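Local coordinates for protein STM4351 (Salmonella enterica, PDB 2Y7I) that binds arginine with high specificity in the periplasm, probably as the solute-binding component of an amino acid transport system, at residues A5-A14 with M43-F54. Residues are numbered along the deposited sequence; the frame is centred on the assembly and turned at random.
With ZN (zinc ion), chain E; ARG (arginine), chain C.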
loop_
_atom_site.group_PDB
_atom_site.type_symbol
_atom_site.label_atom_id
_atom_site.label_comp_id
_atom_site.label_asym_id
_atom_site.label_seq_id
_atom_site.Cartn_x
_atom_site.Cartn_y
_atom_site.Cartn_z
ATOM N N ALA A 5 -23.782 9.477 11.063
ATOM C CA ALA A 5 -23.083 8.453 10.294
ATOM C C ALA A 5 -22.737 7.314 11.248
ATOM O O ALA A 5 -22.555 7.547 12.448
ATOM C CB ALA A 5 -21.817 9.021 9.666
ATOM N N ARG A 6 -22.671 6.090 10.727
ATOM C CA ARG A 6 -22.192 4.961 11.518
ATOM C C ARG A 6 -20.808 5.303 12.073
ATOM O O ARG A 6 -20.010 5.968 11.406
ATOM C CB ARG A 6 -22.164 3.666 10.691
ATOM C CG ARG A 6 -21.158 3.647 9.549
ATOM C CD ARG A 6 -21.299 2.411 8.646
ATOM N NE ARG A 6 -20.832 1.177 9.279
ATOM C CZ ARG A 6 -20.319 0.145 8.613
ATOM N NH1 ARG A 6 -20.190 0.199 7.292
ATOM N NH2 ARG A 6 -19.927 -0.941 9.263
ATOM N N THR A 7 -20.548 4.878 13.307
ATOM C CA THR A 7 -19.300 5.194 13.979
ATOM C C THR A 7 -18.612 3.910 14.418
ATOM O O THR A 7 -19.163 3.129 15.197
ATOM C CB THR A 7 -19.515 6.156 15.185
ATOM O OG1 THR A 7 -20.095 7.376 14.716
ATOM C CG2 THR A 7 -18.189 6.481 15.872
ATOM N N LEU A 8 -17.406 3.708 13.892
ATOM C CA LEU A 8 -16.594 2.553 14.203
ATOM C C LEU A 8 -15.699 2.883 15.400
ATOM O O LEU A 8 -14.898 3.830 15.354
ATOM C CB LEU A 8 -15.764 2.181 12.972
ATOM C CG LEU A 8 -15.137 0.797 12.827
ATOM C CD1 LEU A 8 -16.184 -0.305 12.992
ATOM C CD2 LEU A 8 -14.471 0.692 11.450
ATOM N N HIS A 9 -15.861 2.113 16.476
ATOM C CA HIS A 9 -15.150 2.364 17.730
ATOM C C HIS A 9 -13.879 1.516 17.782
ATOM O O HIS A 9 -13.956 0.290 17.809
ATOM C CB HIS A 9 -16.061 2.076 18.935
ATOM C CG HIS A 9 -17.343 2.857 18.928
ATOM N ND1 HIS A 9 -18.516 2.365 18.396
ATOM C CD2 HIS A 9 -17.633 4.098 19.385
ATOM C CE1 HIS A 9 -19.473 3.269 18.528
ATOM N NE2 HIS A 9 -18.963 4.330 19.122
ATOM N N PHE A 10 -12.724 2.180 17.770
ATOM C CA PHE A 10 -11.422 1.525 17.836
ATOM C C PHE A 10 -10.851 1.643 19.232
ATOM O O PHE A 10 -10.969 2.688 19.868
ATOM C CB PHE A 10 -10.427 2.196 16.895
ATOM C CG PHE A 10 -10.565 1.792 15.459
ATOM C CD1 PHE A 10 -11.459 2.458 14.622
ATOM C CD2 PHE A 10 -9.771 0.772 14.927
ATOM C CE1 PHE A 10 -11.572 2.095 13.264
ATOM C CE2 PHE A 10 -9.883 0.400 13.571
ATOM C CZ PHE A 10 -10.784 1.062 12.746
ATOM N N GLY A 11 -10.228 0.566 19.697
ATOM C CA GLY A 11 -9.423 0.598 20.910
ATOM C C GLY A 11 -7.970 0.635 20.488
ATOM O O GLY A 11 -7.587 -0.013 19.506
ATOM N N THR A 12 -7.168 1.403 21.220
ATOM C CA THR A 12 -5.729 1.491 20.993
ATOM C C THR A 12 -4.999 1.816 22.306
ATOM O O THR A 12 -5.627 2.101 23.336
ATOM C CB THR A 12 -5.362 2.545 19.902
ATOM O OG1 THR A 12 -4.026 2.309 19.443
ATOM C CG2 THR A 12 -5.463 3.966 20.440
ATOM N N SER A 13 -3.673 1.761 22.256
ATOM C CA SER A 13 -2.825 2.168 23.368
ATOM C C SER A 13 -1.845 3.205 22.859
ATOM O O SER A 13 -0.839 2.862 22.224
ATOM C CB SER A 13 -2.056 0.979 23.937
ATOM O OG SER A 13 -1.346 1.385 25.093
ATOM N N ALA A 14 -2.156 4.469 23.137
ATOM C CA ALA A 14 -1.435 5.613 22.579
ATOM C C ALA A 14 -0.155 5.953 23.352
ATOM O O ALA A 14 0.048 7.094 23.764
ATOM C CB ALA A 14 -2.366 6.820 22.509
ATOM N N MET A 43 -15.301 3.325 4.347
ATOM C CA MET A 43 -16.487 2.630 4.849
ATOM C C MET A 43 -17.667 3.581 5.079
ATOM O O MET A 43 -18.726 3.155 5.553
ATOM C CB MET A 43 -16.150 1.888 6.140
ATOM C CG MET A 43 -15.194 0.702 5.940
ATOM S SD MET A 43 -14.752 -0.127 7.474
ATOM C CE MET A 43 -16.356 -0.586 8.122
ATOM N N GLN A 44 -17.466 4.856 4.736
ATOM C CA GLN A 44 -18.441 5.931 4.974
ATOM C C GLN A 44 -18.881 5.973 6.440
ATOM O O GLN A 44 -20.066 6.128 6.753
ATOM C CB GLN A 44 -19.625 5.832 4.003
ATOM C CG GLN A 44 -19.225 6.159 2.577
ATOM C CD GLN A 44 -20.322 5.873 1.569
ATOM O OE1 GLN A 44 -20.799 4.740 1.447
ATOM N NE2 GLN A 44 -20.720 6.904 0.830
ATOM N N ALA A 45 -17.889 5.827 7.319
ATOM C CA ALA A 45 -18.075 5.797 8.761
ATOM C C ALA A 45 -17.228 6.856 9.440
ATOM O O ALA A 45 -16.195 7.279 8.912
ATOM C CB ALA A 45 -17.703 4.425 9.313
ATOM N N GLU A 46 -17.685 7.282 10.615
ATOM C CA GLU A 46 -16.892 8.110 11.501
ATOM C C GLU A 46 -16.040 7.184 12.364
ATOM O O GLU A 46 -16.354 5.996 12.510
ATOM C CB GLU A 46 -17.799 8.974 12.381
ATOM C CG GLU A 46 -18.584 10.062 11.630
ATOM C CD GLU A 46 -17.785 11.348 11.441
ATOM O OE1 GLU A 46 -17.272 11.895 12.444
ATOM O OE2 GLU A 46 -17.667 11.814 10.286
ATOM N N CYS A 47 -14.977 7.735 12.936
ATOM C CA CYS A 47 -14.030 6.968 13.740
ATOM C C CYS A 47 -14.009 7.463 15.188
ATOM O O CYS A 47 -14.008 8.668 15.444
ATOM C CB CYS A 47 -12.632 7.089 13.140
ATOM S SG CYS A 47 -11.525 5.833 13.715
ATOM N N SER A 48 -14.004 6.529 16.131
ATOM C CA SER A 48 -13.846 6.869 17.536
ATOM C C SER A 48 -12.746 6.016 18.162
ATOM O O SER A 48 -12.688 4.812 17.916
ATOM C CB SER A 48 -15.165 6.678 18.281
ATOM O OG SER A 48 -15.063 7.215 19.584
ATOM N N PHE A 49 -11.880 6.640 18.962
ATOM C CA PHE A 49 -10.781 5.920 19.619
ATOM C C PHE A 49 -10.894 5.905 21.136
ATOM O O PHE A 49 -11.251 6.911 21.754
ATOM C CB PHE A 49 -9.427 6.510 19.235
ATOM C CG PHE A 49 -9.077 6.323 17.793
ATOM C CD1 PHE A 49 -8.522 5.134 17.348
ATOM C CD2 PHE A 49 -9.315 7.340 16.875
ATOM C CE1 PHE A 49 -8.210 4.956 16.004
ATOM C CE2 PHE A 49 -8.997 7.171 15.532
ATOM C CZ PHE A 49 -8.443 5.976 15.101
ATOM N N THR A 50 -10.587 4.750 21.722
ATOM C CA THR A 50 -10.471 4.611 23.173
ATOM C C THR A 50 -9.031 4.199 23.465
ATOM O O THR A 50 -8.528 3.238 22.874
ATOM C CB THR A 50 -11.469 3.572 23.718
ATOM O OG1 THR A 50 -12.792 3.967 23.353
ATOM C CG2 THR A 50 -11.386 3.454 25.253
ATOM N N ASN A 51 -8.380 4.949 24.352
ATOM C CA ASN A 51 -6.986 4.749 24.715
ATOM C C ASN A 51 -6.883 4.050 26.079
ATOM O O ASN A 51 -7.348 4.574 27.090
ATOM C CB ASN A 51 -6.277 6.115 24.721
ATOM C CG ASN A 51 -4.857 6.066 25.269
ATOM O OD1 ASN A 51 -4.385 7.045 25.845
ATOM N ND2 ASN A 51 -4.172 4.952 25.088
ATOM N N GLN A 52 -6.308 2.850 26.089
ATOM C CA GLN A 52 -6.169 2.050 27.322
ATOM C C GLN A 52 -4.929 1.160 27.180
ATOM O O GLN A 52 -4.321 1.124 26.106
ATOM C CB GLN A 52 -7.438 1.235 27.606
ATOM C CG GLN A 52 -7.791 0.191 26.543
ATOM C CD GLN A 52 -9.130 -0.498 26.808
ATOM O OE1 GLN A 52 -10.186 0.139 26.805
ATOM N NE2 GLN A 52 -9.089 -1.811 27.030
ATOM N N SER A 53 -4.544 0.458 28.242
ATOM C CA SER A 53 -3.296 -0.321 28.219
ATOM C C SER A 53 -3.301 -1.371 27.101
ATOM O O SER A 53 -4.345 -1.965 26.800
ATOM C CB SER A 53 -3.019 -0.960 29.591
ATOM O OG SER A 53 -4.054 -1.857 29.984
ATOM N N PHE A 54 -2.144 -1.594 26.487
ATOM C CA PHE A 54 -2.040 -2.513 25.338
ATOM C C PHE A 54 -2.544 -3.913 25.670
ATOM O O PHE A 54 -3.247 -4.536 24.861
ATOM C CB PHE A 54 -0.591 -2.605 24.831
ATOM C CG PHE A 54 -0.423 -3.543 23.646
ATOM C CD1 PHE A 54 -0.691 -3.101 22.352
ATOM C CD2 PHE A 54 -0.004 -4.869 23.832
ATOM C CE1 PHE A 54 -0.533 -3.959 21.254
ATOM C CE2 PHE A 54 0.158 -5.733 22.739
ATOM C CZ PHE A 54 -0.122 -5.280 21.456
HETATM ZN ZN ZN E . -19.141 0.451 17.904
HETATM N N ARG C . 4.426 -4.741 17.962
HETATM C CA ARG C . 4.458 -5.224 19.378
HETATM C C ARG C . 3.392 -6.294 19.581
HETATM O O ARG C . 3.230 -6.802 20.689
HETATM C CB ARG C . 4.238 -4.060 20.368
HETATM C CG ARG C . 2.958 -3.245 20.107
HETATM C CD ARG C . 2.698 -2.199 21.189
HETATM N NE ARG C . 1.683 -1.247 20.730
HETATM C CZ ARG C . 1.208 -0.229 21.446
HETATM N NH1 ARG C . 1.636 0.002 22.689
HETATM N NH2 ARG C . 0.298 0.560 20.915
HETATM O OXT ARG C . 2.657 -6.654 18.642
HETATM O O HOH W 1 -13.594 3.805 20.733
HETATM O O HOH W 2 -0.007 -0.094 26.993
HETATM O O HOH W 3 -18.726 -0.402 19.839
#
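Phe10 is gripped by strand 46-51 through both of its backbone polar groups: its N donates to Ser48 O at 2.6 Å, and its O accepts from Thr50 N. The same carbonyl O accepts a second hydrogen bond from a water that also bonds Thr50 OG1, which chi1 of -58° sets beside its own backbone N. Seven backbone bonds use alternate residues, Arg6, Leu8, Phe10 and Thr12 on one side and Glu46, Ser48, Thr50 and Gln52 on the other; His9 and Gly11 turn their backbone groups to residues 67-70 instead. This is the parallel pairing of a beta-alpha-beta unit, with helix 31-42 as the crossover, in one lobe of a periplasmic binding protein. Phe10 and Phe49 lie side by side, Phe10 CB 3.5 Å from Phe49 CD1, while Cys47 SG approaches the Phe10 ring obliquely; apolar side chains suit this face because it packs on Cys40 and Ile33 of the helix. On the opposite face, His9 ND1, a good zinc ligand, binds zinc at 2.1 Å with Asp67 and a water. Past the strands, a water joins Ser13 OG to Phe54 N, Ser13 O accepts a hydrogen bond from NH2 of the bound arginine at 2.9 Å, and the ligand's CD lies over one face of the Phe54 ring.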